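Local atomic coordinates of PHB depolymerase (Penicillium funiculosum, PDB entry 2D81), a protein that hydrolyses the ester bonds of poly(3-hydroxybutyrate), a microbial storage polyester, as a fungal depolymerase of the alpha/beta hydrolase fold. Residues A[92-97]-A[169-174]; A[13-18]-A[223-228]; A[135-140]-A[163-168]; A[175-180]-A[252-257]. All blocks are in the same frame, centred on the assembly; numbering follows the deposited sequence.

Interaction 1 (A[92-97]-A[169-174]); sequences KIYMWT and LKWIYG. With NAG (2-acetamido-2-deoxy-beta-D-glucopyranose), chain B.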
loop_
_atom_site.group_PDB
_atom_site.type_symbol
_atom_site.label_atom_id
_atom_site.label_comp_id
_atom_site.label_asym_id
_atom_site.label_seq_id
_atom_site.Cartn_x
_atom_site.Cartn_y
_atom_site.Cartn_z
ATOM N N LYS A 92 -0.867 -1.510 -14.328
ATOM C CA LYS A 92 -1.977 -0.616 -14.029
ATOM C C LYS A 92 -1.632 0.149 -12.760
ATOM O O LYS A 92 -1.335 -0.453 -11.727
ATOM C CB LYS A 92 -3.269 -1.412 -13.823
ATOM C CG LYS A 92 -3.668 -2.276 -15.011
ATOM C CD LYS A 92 -3.908 -1.437 -16.252
ATOM C CE LYS A 92 -5.153 -0.577 -16.112
ATOM N NZ LYS A 92 -6.383 -1.413 -16.086
ATOM N N ILE A 93 -1.664 1.475 -12.840
ATOM C CA ILE A 93 -1.296 2.306 -11.702
ATOM C C ILE A 93 -2.430 3.257 -11.361
ATOM O O ILE A 93 -2.875 4.042 -12.201
ATOM C CB ILE A 93 -0.014 3.117 -11.995
ATOM C CG1 ILE A 93 1.138 2.161 -12.309
ATOM C CG2 ILE A 93 0.343 3.992 -10.793
ATOM C CD1 ILE A 93 2.428 2.852 -12.700
ATOM N N TYR A 94 -2.903 3.158 -10.123
ATOM C CA TYR A 94 -3.977 3.999 -9.616
ATOM C C TYR A 94 -3.412 4.969 -8.584
ATOM O O TYR A 94 -2.646 4.573 -7.711
ATOM C CB TYR A 94 -5.060 3.134 -8.964
ATOM C CG TYR A 94 -6.119 3.933 -8.235
ATOM C CD1 TYR A 94 -7.221 4.450 -8.910
ATOM C CD2 TYR A 94 -5.996 4.198 -6.871
ATOM C CE1 TYR A 94 -8.178 5.211 -8.245
ATOM C CE2 TYR A 94 -6.944 4.961 -6.197
ATOM C CZ TYR A 94 -8.031 5.463 -6.890
ATOM O OH TYR A 94 -8.964 6.223 -6.229
ATOM N N MET A 95 -3.790 6.238 -8.694
ATOM C CA MET A 95 -3.334 7.261 -7.757
ATOM C C MET A 95 -4.494 8.147 -7.319
ATOM O O MET A 95 -5.350 8.502 -8.130
ATOM C CB MET A 95 -2.238 8.115 -8.398
ATOM C CG MET A 95 -0.924 7.374 -8.574
ATOM S SD MET A 95 0.293 8.328 -9.490
ATOM C CE MET A 95 -0.202 7.929 -11.165
ATOM N N TRP A 96 -4.522 8.494 -6.035
ATOM C CA TRP A 96 -5.605 9.299 -5.474
ATOM C C TRP A 96 -5.074 10.329 -4.495
ATOM O O TRP A 96 -4.153 10.057 -3.728
ATOM C CB TRP A 96 -6.617 8.410 -4.742
ATOM C CG TRP A 96 -7.728 9.189 -4.080
ATOM C CD1 TRP A 96 -8.893 9.611 -4.658
ATOM C CD2 TRP A 96 -7.758 9.668 -2.727
ATOM N NE1 TRP A 96 -9.642 10.323 -3.754
ATOM C CE2 TRP A 96 -8.972 10.374 -2.560
ATOM C CE3 TRP A 96 -6.876 9.572 -1.638
ATOM C CZ2 TRP A 96 -9.330 10.978 -1.347
ATOM C CZ3 TRP A 96 -7.233 10.176 -0.431
ATOM C CH2 TRP A 96 -8.451 10.869 -0.298
ATOM N N THR A 97 -5.669 11.514 -4.521
ATOM C CA THR A 97 -5.425 12.498 -3.484
ATOM C C THR A 97 -6.713 13.248 -3.172
ATOM O O THR A 97 -7.574 13.416 -4.039
ATOM C CB THR A 97 -4.344 13.507 -3.915
ATOM O OG1 THR A 97 -4.104 14.433 -2.847
ATOM C CG2 THR A 97 -4.788 14.267 -5.156
ATOM N N LEU A 169 -9.163 -1.148 -6.939
ATOM C CA LEU A 169 -9.219 -2.547 -7.357
ATOM C C LEU A 169 -9.774 -2.711 -8.768
ATOM O O LEU A 169 -9.275 -3.526 -9.549
ATOM C CB LEU A 169 -10.059 -3.366 -6.370
ATOM C CG LEU A 169 -9.466 -3.535 -4.968
ATOM C CD1 LEU A 169 -10.446 -4.301 -4.091
ATOM C CD2 LEU A 169 -8.126 -4.272 -5.057
ATOM N N LYS A 170 -10.802 -1.937 -9.101
ATOM C CA LYS A 170 -11.339 -1.973 -10.450
ATOM C C LYS A 170 -10.335 -1.444 -11.467
ATOM O O LYS A 170 -10.259 -1.956 -12.579
ATOM C CB LYS A 170 -12.650 -1.182 -10.535
ATOM C CG LYS A 170 -13.827 -1.905 -9.890
ATOM C CD LYS A 170 -15.146 -1.182 -10.124
ATOM C CE LYS A 170 -15.209 0.142 -9.387
ATOM N NZ LYS A 170 -16.507 0.829 -9.636
ATOM N N TRP A 171 -9.551 -0.436 -11.096
ATOM C CA TRP A 171 -8.558 0.067 -12.036
ATOM C C TRP A 171 -7.463 -0.964 -12.265
ATOM O O TRP A 171 -7.048 -1.202 -13.399
ATOM C CB TRP A 171 -7.919 1.370 -11.550
ATOM C CG TRP A 171 -7.013 1.926 -12.597
ATOM C CD1 TRP A 171 -5.648 1.891 -12.616
ATOM C CD2 TRP A 171 -7.417 2.505 -13.840
ATOM N NE1 TRP A 171 -5.176 2.410 -13.801
ATOM C CE2 TRP A 171 -6.243 2.794 -14.570
ATOM C CE3 TRP A 171 -8.662 2.804 -14.410
ATOM C CZ2 TRP A 171 -6.275 3.370 -15.844
ATOM C CZ3 TRP A 171 -8.695 3.377 -15.678
ATOM C CH2 TRP A 171 -7.508 3.654 -16.380
ATOM N N ILE A 172 -7.000 -1.576 -11.182
ATOM C CA ILE A 172 -5.903 -2.530 -11.268
ATOM C C ILE A 172 -6.315 -3.809 -11.996
ATOM O O ILE A 172 -5.577 -4.307 -12.845
ATOM C CB ILE A 172 -5.376 -2.878 -9.860
ATOM C CG1 ILE A 172 -4.751 -1.628 -9.232
ATOM C CG2 ILE A 172 -4.348 -4.009 -9.940
ATOM C CD1 ILE A 172 -4.328 -1.794 -7.784
ATOM N N TYR A 173 -7.496 -4.332 -11.676
ATOM C CA TYR A 173 -7.922 -5.614 -12.229
ATOM C C TYR A 173 -8.878 -5.516 -13.411
ATOM O O TYR A 173 -9.183 -6.525 -14.049
ATOM C CB TYR A 173 -8.553 -6.478 -11.132
ATOM C CG TYR A 173 -7.544 -6.968 -10.125
ATOM C CD1 TYR A 173 -7.270 -6.239 -8.968
ATOM C CD2 TYR A 173 -6.813 -8.132 -10.361
ATOM C CE1 TYR A 173 -6.286 -6.659 -8.072
ATOM C CE2 TYR A 173 -5.829 -8.557 -9.475
ATOM C CZ TYR A 173 -5.572 -7.814 -8.335
ATOM O OH TYR A 173 -4.586 -8.221 -7.474
ATOM N N GLY A 174 -9.340 -4.306 -13.704
ATOM C CA GLY A 174 -10.290 -4.127 -14.786
ATOM C C GLY A 174 -11.703 -4.389 -14.310
ATOM O O GLY A 174 -12.108 -3.901 -13.254
HETATM C C1 NAG B . -2.374 -2.001 -19.964
HETATM C C2 NAG B . -1.243 -2.679 -20.758
HETATM C C3 NAG B . -1.646 -4.093 -21.226
HETATM C C4 NAG B . -2.354 -4.902 -20.128
HETATM C C5 NAG B . -3.442 -4.061 -19.469
HETATM C C6 NAG B . -4.155 -4.770 -18.335
HETATM C C7 NAG B . 0.302 -1.621 -22.296
HETATM C C8 NAG B . 0.523 -1.251 -23.755
HETATM N N2 NAG B . -0.952 -1.860 -21.921
HETATM O O3 NAG B . -0.486 -4.802 -21.635
HETATM O O4 NAG B . -2.940 -6.060 -20.702
HETATM O O5 NAG B . -2.858 -2.862 -18.931
HETATM O O6 NAG B . -5.482 -4.284 -18.188
HETATM O O7 NAG B . 1.262 -1.686 -21.529
#
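Lys92 curls over the indole of Trp171 and then hooks back onto that residue's own backbone. CG stands beside the backbone N (chi1 -58°) and the chain then bends at each further torsion, chi2 to chi4 all near -65°; this coil carries the ammonium group to Trp171 O, NZ to O 2.8 Å, approaching almost straight down the carbonyl. On the way CE passes over one face of the indole toward its rim, 3.9 Å from Trp171 CE2, and NZ stands 4.5 Å from the centroid of the five-membered ring in a cation-pi contact. Lower on the same chain, Lys92 CG leans on Ile172 O at 3.5 Å. The outer bend brings Lys92 CD to 3.2 Å from O5 of the N-acetylglucosamine attached to the protein, so the lysine lies between sugar and helix. This is a strand of the central alpha/beta hydrolase sheet, 92-97, with helix 169-173 laid on one face and running nearly antiparallel to it, axes 7.4 Å apart. At Ile93 the side chain turns from the helix, and its carbonyl O lies near the indole NE1, which is hydrogen-bonded to Asn124 O. Tyr94 faces the helix again: its CB rests 3.9 Å from Trp171 CD1, while Trp171 CB lies 4.1 Å from Tyr94 CD1. Beyond the contact, the Tyr94 hydroxyl is hydrogen-bonded to that of Tyr162.

Interaction 2 (A[13-18]-A[223-228]); sequences VSVSGL and LHVALH
Both ring nitrogens of His224 are held by serine hydroxyls from the neighbouring strand: Ser14 OG lies 2.8 Å from His224 ND1, and Ser16 OG 2.7 Å from His224 NE2. Each hydroxyl sits in the ring plane at the imidazole edge, so the two bonds fix the ring's rotation. The His224 chain leaves anti to its backbone N (chi1 -174°) and leans back across the strand gap, bringing CE1 over the backbone within 3.4 Å of Val15 C. Behind the serines stand Tyr173 and Tyr247, hydrogen-bonded to Ser14 OG and Ser16 OG respectively, a buried polar cluster. Five backbone bonds zip the strands together in parallel register, from Ser14 N to Leu223 O at 3.1 Å through Ser16 N to Val225 O at 2.8 Å, ending with Leu18 N on Leu227 O. On the other face the contact is apolar. Val15 CG2 meets Val225 CB at 3.8 Å and Leu227 CD1 at 4.1 Å, beneath helices 20-31 and 301-314. These are adjacent central strands of an alpha/beta hydrolase sheet; in this circularly permuted fold, strand 13-18 runs into helix 20-31 through what is probably the nucleophile elbow, its serine engineered to alanine.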
loop_
_atom_site.group_PDB
_atom_site.type_symbol
_atom_site.label_atom_id
_atom_site.label_comp_id
_atom_site.label_asym_id
_atom_site.label_seq_id
_atom_site.Cartn_x
_atom_site.Cartn_y
_atom_site.Cartn_z
ATOM N N VAL A 13 -0.992 -10.521 -8.712
ATOM C CA VAL A 13 -0.663 -9.841 -7.462
ATOM C C VAL A 13 -0.525 -8.328 -7.644
ATOM O O VAL A 13 0.037 -7.852 -8.636
ATOM C CB VAL A 13 0.650 -10.403 -6.861
ATOM C CG1 VAL A 13 0.979 -9.688 -5.558
ATOM C CG2 VAL A 13 0.508 -11.904 -6.613
ATOM N N SER A 14 -1.046 -7.581 -6.677
ATOM C CA SER A 14 -0.955 -6.124 -6.682
ATOM C C SER A 14 -0.926 -5.604 -5.247
ATOM O O SER A 14 -1.065 -6.380 -4.298
ATOM C CB SER A 14 -2.151 -5.520 -7.427
ATOM O OG SER A 14 -3.376 -5.886 -6.810
ATOM N N VAL A 15 -0.748 -4.293 -5.093
ATOM C CA VAL A 15 -0.636 -3.678 -3.773
ATOM C C VAL A 15 -1.125 -2.226 -3.796
ATOM O O VAL A 15 -1.005 -1.539 -4.811
ATOM C CB VAL A 15 0.834 -3.713 -3.272
ATOM C CG1 VAL A 15 1.746 -2.993 -4.269
ATOM C CG2 VAL A 15 0.939 -3.070 -1.896
ATOM N N SER A 16 -1.686 -1.771 -2.677
ATOM C CA SER A 16 -2.027 -0.357 -2.499
ATOM C C SER A 16 -1.884 0.028 -1.031
ATOM O O SER A 16 -1.710 -0.834 -0.171
ATOM C CB SER A 16 -3.463 -0.073 -2.976
ATOM O OG SER A 16 -4.439 -0.621 -2.105
ATOM N N GLY A 17 -1.959 1.324 -0.745
ATOM C CA GLY A 17 -1.869 1.768 0.634
ATOM C C GLY A 17 -2.104 3.254 0.803
ATOM O O GLY A 17 -2.139 4.000 -0.177
ATOM N N LEU A 18 -2.270 3.678 2.053
ATOM C CA LEU A 18 -2.524 5.081 2.375
ATOM C C LEU A 18 -1.305 5.732 3.022
ATOM O O LEU A 18 -0.724 5.183 3.958
ATOM C CB LEU A 18 -3.709 5.193 3.334
ATOM C CG LEU A 18 -4.008 6.598 3.867
ATOM C CD1 LEU A 18 -4.597 7.469 2.760
ATOM C CD2 LEU A 18 -4.976 6.494 5.030
ATOM N N LEU A 223 -4.599 -11.787 -5.483
ATOM C CA LEU A 223 -4.112 -11.279 -4.207
ATOM C C LEU A 223 -3.809 -9.786 -4.289
ATOM O O LEU A 223 -3.019 -9.348 -5.129
ATOM C CB LEU A 223 -2.846 -12.030 -3.790
ATOM C CG LEU A 223 -2.105 -11.509 -2.551
ATOM C CD1 LEU A 223 -2.959 -11.681 -1.305
ATOM C CD2 LEU A 223 -0.792 -12.268 -2.396
ATOM N N HIS A 224 -4.442 -9.015 -3.413
ATOM C CA HIS A 224 -4.118 -7.602 -3.257
ATOM C C HIS A 224 -3.593 -7.370 -1.846
ATOM O O HIS A 224 -4.207 -7.799 -0.865
ATOM C CB HIS A 224 -5.362 -6.737 -3.481
ATOM C CG HIS A 224 -5.086 -5.265 -3.474
ATOM N ND1 HIS A 224 -4.449 -4.622 -4.514
ATOM C CD2 HIS A 224 -5.349 -4.311 -2.548
ATOM C CE1 HIS A 224 -4.333 -3.338 -4.230
ATOM N NE2 HIS A 224 -4.870 -3.123 -3.042
ATOM N N VAL A 225 -2.453 -6.695 -1.752
ATOM C CA VAL A 225 -1.882 -6.316 -0.469
ATOM C C VAL A 225 -2.290 -4.877 -0.169
ATOM O O VAL A 225 -2.025 -3.976 -0.963
ATOM C CB VAL A 225 -0.339 -6.411 -0.509
ATOM C CG1 VAL A 225 0.250 -6.063 0.854
ATOM C CG2 VAL A 225 0.079 -7.814 -0.929
ATOM N N ALA A 226 -2.948 -4.671 0.967
ATOM C CA ALA A 226 -3.402 -3.337 1.354
ATOM C C ALA A 226 -2.657 -2.852 2.597
ATOM O O ALA A 226 -2.670 -3.513 3.637
ATOM C CB ALA A 226 -4.907 -3.352 1.616
ATOM N N LEU A 227 -2.015 -1.693 2.485
ATOM C CA LEU A 227 -1.144 -1.189 3.544
ATOM C C LEU A 227 -1.721 0.018 4.285
ATOM O O LEU A 227 -1.939 1.075 3.694
ATOM C CB LEU A 227 0.222 -0.819 2.956
ATOM C CG LEU A 227 0.993 -1.953 2.277
ATOM C CD1 LEU A 227 2.222 -1.383 1.585
ATOM C CD2 LEU A 227 1.391 -3.007 3.301
ATOM N N HIS A 228 -1.952 -0.146 5.585
ATOM C CA HIS A 228 -2.409 0.949 6.435
ATOM C C HIS A 228 -1.359 2.061 6.507
ATOM O O HIS A 228 -0.192 1.854 6.159
ATOM C CB HIS A 228 -2.711 0.417 7.846
ATOM C CG HIS A 228 -1.494 -0.022 8.604
ATOM N ND1 HIS A 228 -0.617 0.869 9.183
ATOM C CD2 HIS A 228 -1.004 -1.257 8.869
ATOM C CE1 HIS A 228 0.360 0.203 9.773
ATOM N NE2 HIS A 228 0.150 -1.089 9.597
#

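Interaction 3 (A[135-140]-A[163-168]); sequences HTFPTD and DGAGAA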
loop_
_atom_site.group_PDB
_atom_site.type_symbol
_atom_site.label_atom_id
_atom_site.label_comp_id
_atom_site.label_asym_id
_atom_site.label_seq_id
_atom_site.Cartn_x
_atom_site.Cartn_y
_atom_site.Cartn_z
ATOM N N HIS A 135 -6.483 14.457 4.388
ATOM C CA HIS A 135 -5.667 13.266 4.551
ATOM C C HIS A 135 -6.421 12.191 5.334
ATOM O O HIS A 135 -6.468 12.217 6.564
ATOM C CB HIS A 135 -4.372 13.613 5.278
ATOM C CG HIS A 135 -3.317 12.564 5.142
ATOM N ND1 HIS A 135 -2.662 12.321 3.953
ATOM C CD2 HIS A 135 -2.830 11.668 6.031
ATOM C CE1 HIS A 135 -1.817 11.318 4.117
ATOM N NE2 HIS A 135 -1.900 10.905 5.369
ATOM N N THR A 136 -7.006 11.246 4.609
ATOM C CA THR A 136 -7.815 10.195 5.207
ATOM C C THR A 136 -8.073 9.163 4.112
ATOM O O THR A 136 -7.946 9.479 2.926
ATOM C CB THR A 136 -9.161 10.771 5.711
ATOM O OG1 THR A 136 -9.823 9.804 6.535
ATOM C CG2 THR A 136 -10.064 11.128 4.535
ATOM N N PHE A 137 -8.415 7.934 4.491
ATOM C CA PHE A 137 -8.762 6.933 3.487
ATOM C C PHE A 137 -10.193 7.170 3.013
ATOM O O PHE A 137 -11.121 7.181 3.817
ATOM C CB PHE A 137 -8.651 5.515 4.050
ATOM C CG PHE A 137 -8.620 4.459 2.984
ATOM C CD1 PHE A 137 -7.409 3.946 2.532
ATOM C CD2 PHE A 137 -9.796 4.030 2.381
ATOM C CE1 PHE A 137 -7.369 3.026 1.493
ATOM C CE2 PHE A 137 -9.767 3.106 1.336
ATOM C CZ PHE A 137 -8.546 2.604 0.892
ATOM N N PRO A 138 -10.390 7.348 1.697
ATOM C CA PRO A 138 -11.726 7.588 1.139
ATOM C C PRO A 138 -12.596 6.345 0.943
ATOM O O PRO A 138 -12.238 5.440 0.191
ATOM C CB PRO A 138 -11.416 8.275 -0.183
ATOM C CG PRO A 138 -10.180 7.541 -0.630
ATOM C CD PRO A 138 -9.354 7.448 0.649
ATOM N N THR A 139 -13.748 6.319 1.612
ATOM C CA THR A 139 -14.756 5.293 1.345
ATOM C C THR A 139 -16.088 5.970 1.040
ATOM O O THR A 139 -16.181 7.196 1.043
ATOM C CB THR A 139 -14.947 4.360 2.553
ATOM O OG1 THR A 139 -15.794 4.990 3.522
ATOM C CG2 THR A 139 -13.605 4.053 3.201
ATOM N N ASP A 140 -17.122 5.175 0.779
ATOM C CA ASP A 140 -18.444 5.743 0.546
ATOM C C ASP A 140 -19.468 5.202 1.535
ATOM O O ASP A 140 -20.663 5.172 1.254
ATOM C CB ASP A 140 -18.892 5.466 -0.894
ATOM C CG ASP A 140 -19.159 3.996 -1.156
ATOM O OD1 ASP A 140 -18.552 3.136 -0.477
ATOM O OD2 ASP A 140 -19.971 3.702 -2.060
ATOM N N ASP A 163 -15.801 5.635 -3.156
ATOM C CA ASP A 163 -15.345 4.282 -2.877
ATOM C C ASP A 163 -13.921 4.108 -3.398
ATOM O O ASP A 163 -13.714 3.649 -4.520
ATOM C CB ASP A 163 -16.281 3.278 -3.557
ATOM C CG ASP A 163 -15.923 1.833 -3.248
ATOM O OD1 ASP A 163 -16.570 0.936 -3.824
ATOM O OD2 ASP A 163 -15.007 1.589 -2.435
ATOM N N GLY A 164 -12.945 4.486 -2.576
ATOM C CA GLY A 164 -11.555 4.431 -2.994
ATOM C C GLY A 164 -11.047 3.022 -3.224
ATOM O O GLY A 164 -10.357 2.766 -4.210
ATOM N N ALA A 165 -11.378 2.112 -2.314
ATOM C CA ALA A 165 -10.935 0.728 -2.438
ATOM C C ALA A 165 -11.444 0.141 -3.745
ATOM O O ALA A 165 -10.696 -0.500 -4.485
ATOM C CB ALA A 165 -11.440 -0.098 -1.254
ATOM N N GLY A 166 -12.722 0.372 -4.027
ATOM C CA GLY A 166 -13.311 -0.130 -5.253
ATOM C C GLY A 166 -12.682 0.477 -6.493
ATOM O O GLY A 166 -12.430 -0.217 -7.474
ATOM N N ALA A 167 -12.433 1.781 -6.454
ATOM C CA ALA A 167 -11.814 2.460 -7.586
ATOM C C ALA A 167 -10.440 1.861 -7.871
ATOM O O ALA A 167 -10.105 1.574 -9.020
ATOM C CB ALA A 167 -11.687 3.951 -7.298
ATOM N N ALA A 168 -9.647 1.676 -6.821
ATOM C CA ALA A 168 -8.301 1.130 -6.975
ATOM C C ALA A 168 -8.328 -0.295 -7.523
ATOM O O ALA A 168 -7.600 -0.619 -8.463
ATOM C CB ALA A 168 -7.565 1.161 -5.635
HETATM O O HOH W 1 -15.957 2.383 0.159
#
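Gly164 and Pro138 meet backbone to backbone where this contact is closest: Gly164 N donates to Pro138 O at 3.0 Å, from well above the carbonyl plane. The absence of a side chain matters, since a CB on Gly164 would fall 2.7 Å from that same oxygen. Around the bond the packing is apolar. Pro138 CG rests 4.1 Å from Gly164 CA, and Phe137, swung anti to its backbone N (chi1 -164°), brings CE2 to 4.4 Å from Ala165 CB; the ring of Phe43 meets that of Phe137. The short strand 137-139 runs at about a right angle to the first turns of the helix, 164-168.

Toward the partly exposed end the contact becomes polar and more open. The carboxylates of Asp140 and Asp163 are stacked with their planes only 6° apart, yet Asp140 OD1 and Asp163 OD2 stay 4.3 Å from each other. A water takes a bond from Asp140 N and gives one to Asp163 OD2 at 2.9 Å. Asp163 is also the helix N-cap, its OD2 accepting from Gly166 N at 3.0 Å. Arg179 bridges the pair, NH2 to Asp140 OD2 and NH1 to Asp163 OD1, and Trp250 NE1 adds a bond to Asp163 OD1. An alanine at Asp140 is likely to leave one arm of the arginine without its carboxylate and the guanidinium freer to turn. Two like charges are probably tolerated here because the arginine, and the helix N-terminus capped by Asp163, offset them.

Interaction 4 (A[175-180]-A[252-257]); sequences SLNARN and DTNNMI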
loop_
_atom_site.group_PDB
_atom_site.type_symbol
_atom_site.label_atom_id
_atom_site.label_comp_id
_atom_site.label_asym_id
_atom_site.label_seq_id
_atom_site.Cartn_x
_atom_site.Cartn_y
_atom_site.Cartn_z
ATOM N N SER A 175 -12.461 -5.155 -15.083
ATOM C CA SER A 175 -13.804 -5.522 -14.667
ATOM C C SER A 175 -13.726 -6.233 -13.320
ATOM O O SER A 175 -12.775 -6.969 -13.048
ATOM C CB SER A 175 -14.455 -6.435 -15.710
ATOM O OG SER A 175 -13.627 -7.548 -16.011
ATOM N N LEU A 176 -14.710 -5.971 -12.470
ATOM C CA LEU A 176 -14.935 -6.752 -11.261
ATOM C C LEU A 176 -16.433 -6.922 -11.085
ATOM O O LEU A 176 -17.213 -6.083 -11.538
ATOM C CB LEU A 176 -14.357 -6.036 -10.036
ATOM C CG LEU A 176 -12.833 -5.959 -9.939
ATOM C CD1 LEU A 176 -12.432 -5.237 -8.657
ATOM C CD2 LEU A 176 -12.253 -7.365 -9.960
ATOM N N ASN A 177 -16.833 -8.008 -10.430
ATOM C CA ASN A 177 -18.230 -8.197 -10.066
ATOM C C ASN A 177 -18.600 -7.221 -8.958
ATOM O O ASN A 177 -17.744 -6.806 -8.173
ATOM C CB ASN A 177 -18.471 -9.633 -9.589
ATOM C CG ASN A 177 -18.077 -10.664 -10.626
ATOM O OD1 ASN A 177 -18.405 -10.532 -11.806
ATOM N ND2 ASN A 177 -17.377 -11.706 -10.190
ATOM N N ALA A 178 -19.877 -6.858 -8.901
ATOM C CA ALA A 178 -20.367 -5.911 -7.908
ATOM C C ALA A 178 -19.936 -6.323 -6.505
ATOM O O ALA A 178 -19.928 -7.508 -6.168
ATOM C CB ALA A 178 -21.880 -5.821 -7.982
ATOM N N ARG A 179 -19.577 -5.339 -5.689
ATOM C CA ARG A 179 -19.135 -5.606 -4.327
ATOM C C ARG A 179 -20.277 -6.167 -3.492
ATOM O O ARG A 179 -21.450 -5.937 -3.791
ATOM C CB ARG A 179 -18.620 -4.326 -3.675
ATOM C CG ARG A 179 -19.693 -3.271 -3.477
ATOM C CD ARG A 179 -19.130 -2.038 -2.790
ATOM N NE ARG A 179 -20.134 -0.984 -2.686
ATOM C CZ ARG A 179 -19.921 0.198 -2.119
ATOM N NH1 ARG A 179 -18.736 0.485 -1.597
ATOM N NH2 ARG A 179 -20.896 1.097 -2.075
ATOM N N ASN A 180 -19.918 -6.898 -2.441
ATOM C CA ASN A 180 -20.883 -7.409 -1.474
ATOM C C ASN A 180 -21.142 -6.355 -0.403
ATOM O O ASN A 180 -20.241 -6.002 0.353
ATOM C CB ASN A 180 -20.337 -8.677 -0.817
ATOM C CG ASN A 180 -21.283 -9.253 0.211
ATOM O OD1 ASN A 180 -22.374 -8.727 0.436
ATOM N ND2 ASN A 180 -20.871 -10.349 0.841
ATOM N N ASP A 252 -14.718 -10.043 -1.853
ATOM C CA ASP A 252 -15.598 -11.150 -1.485
ATOM C C ASP A 252 -16.315 -11.752 -2.687
ATOM O O ASP A 252 -16.659 -12.934 -2.684
ATOM C CB ASP A 252 -16.644 -10.691 -0.466
ATOM C CG ASP A 252 -17.246 -11.849 0.303
ATOM O OD1 ASP A 252 -18.483 -11.898 0.460
ATOM O OD2 ASP A 252 -16.473 -12.711 0.756
ATOM N N THR A 253 -16.546 -10.937 -3.709
ATOM C CA THR A 253 -17.293 -11.391 -4.876
ATOM C C THR A 253 -16.402 -11.574 -6.103
ATOM O O THR A 253 -16.898 -11.775 -7.213
ATOM C CB THR A 253 -18.418 -10.400 -5.226
ATOM O OG1 THR A 253 -17.859 -9.096 -5.441
ATOM C CG2 THR A 253 -19.437 -10.335 -4.099
ATOM N N ASN A 254 -15.089 -11.517 -5.902
ATOM C CA ASN A 254 -14.149 -11.534 -7.018
ATOM C C ASN A 254 -12.948 -12.446 -6.800
ATOM O O ASN A 254 -11.870 -12.209 -7.347
ATOM C CB ASN A 254 -13.675 -10.107 -7.315
ATOM C CG ASN A 254 -14.742 -9.275 -7.992
ATOM O OD1 ASN A 254 -15.018 -9.453 -9.178
ATOM N ND2 ASN A 254 -15.359 -8.369 -7.240
ATOM N N ASN A 255 -13.144 -13.500 -6.015
ATOM C CA ASN A 255 -12.113 -14.514 -5.812
ATOM C C ASN A 255 -10.776 -13.861 -5.499
ATOM O O ASN A 255 -9.753 -14.208 -6.087
ATOM C CB ASN A 255 -11.966 -15.386 -7.059
ATOM C CG ASN A 255 -13.245 -16.109 -7.418
ATOM O OD1 ASN A 255 -13.867 -16.748 -6.571
ATOM N ND2 ASN A 255 -13.641 -16.022 -8.683
ATOM N N MET A 256 -10.796 -12.909 -4.575
ATOM C CA MET A 256 -9.606 -12.127 -4.260
ATOM C C MET A 256 -9.318 -12.185 -2.763
ATOM O O MET A 256 -10.207 -11.961 -1.945
ATOM C CB MET A 256 -9.815 -10.672 -4.688
ATOM C CG MET A 256 -8.589 -9.788 -4.542
ATOM S SD MET A 256 -8.975 -8.077 -4.947
ATOM C CE MET A 256 -9.306 -8.226 -6.726
ATOM N N ILE A 257 -8.073 -12.497 -2.416
ATOM C CA ILE A 257 -7.610 -12.407 -1.037
ATOM C C ILE A 257 -6.991 -11.024 -0.818
ATOM O O ILE A 257 -6.281 -10.513 -1.683
ATOM C CB ILE A 257 -6.554 -13.501 -0.743
ATOM C CG1 ILE A 257 -7.205 -14.886 -0.849
ATOM C CG2 ILE A 257 -5.946 -13.296 0.638
ATOM C CD1 ILE A 257 -6.226 -16.044 -0.674
#
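The loop leaving helix 164-173 is stitched here, from Leu176 to Asn180, to the turn that leads into strand 256-260. With CG anti to its carbonyl carbon (chi1 -74°), Asn254 turns its amide onto both backbone groups of Asn177, OD1 accepting from Asn177 N at 2.6 Å on a lone pair in the carbonyl plane, and ND2 giving a nearly straight bond to Asn177 O at 3.0 Å. Asn254 ND2 also reaches back to Trp250 O. Asn177 returns the grip, its ND2 pointing to Thr253 O at 3.0 Å with the two asparagine amide planes only 15° apart. Further along, Thr253 OG1 donates to Ala178 O at 2.7 Å from above the carbonyl plane. At the far end Asn180 ND2 meets Asp252 OD1 at 2.9 Å on the anti side of the carboxylate, and Asn180 OD1 accepts from Gly182 N; Tyr209 and Ser185 hold the other Asp252 oxygen. Leu176 CD2 lies on the Asn254 amide, 3.7 Å from its CG, and makes a looser apolar pair with Met256 CE at 4.5 Å. A leucine in place of Asn254 would probably leave the backbone N-H and carbonyl of Asn177 without their mates and let the loop shift. In alpha/beta terms this is a connection on the sheet's periphery, from helix 164-173 to edge strand 187-192, fastened to the loop between helix 247-251 and strand 256-260.

How the interactions relate
Helix 164-173 ties the set together: interaction 3 holds its start, interaction 1 its end, and the loop of interaction 4 follows it. Tyr173 joins interactions 1 and 2, where Leu169 CD2 also packs on His224 CG at 3.6 Å. Trp96 CZ2 lies 3.6 Å from Pro138 CB, between interactions 1 and 3. Strands 221-227 and 256-260 are sheet neighbours, and His224 N to Ile257 O, 2.9 Å, links interactions 2 and 4. Arg179 joins interactions 3 and 4. Toward the bound trimer, His135 touches the ligand and is bonded to Asp101, consistent with the His-Asp pair of a hydrolase triad, while the Leu18 side chain lies about 8 Å from the ligand.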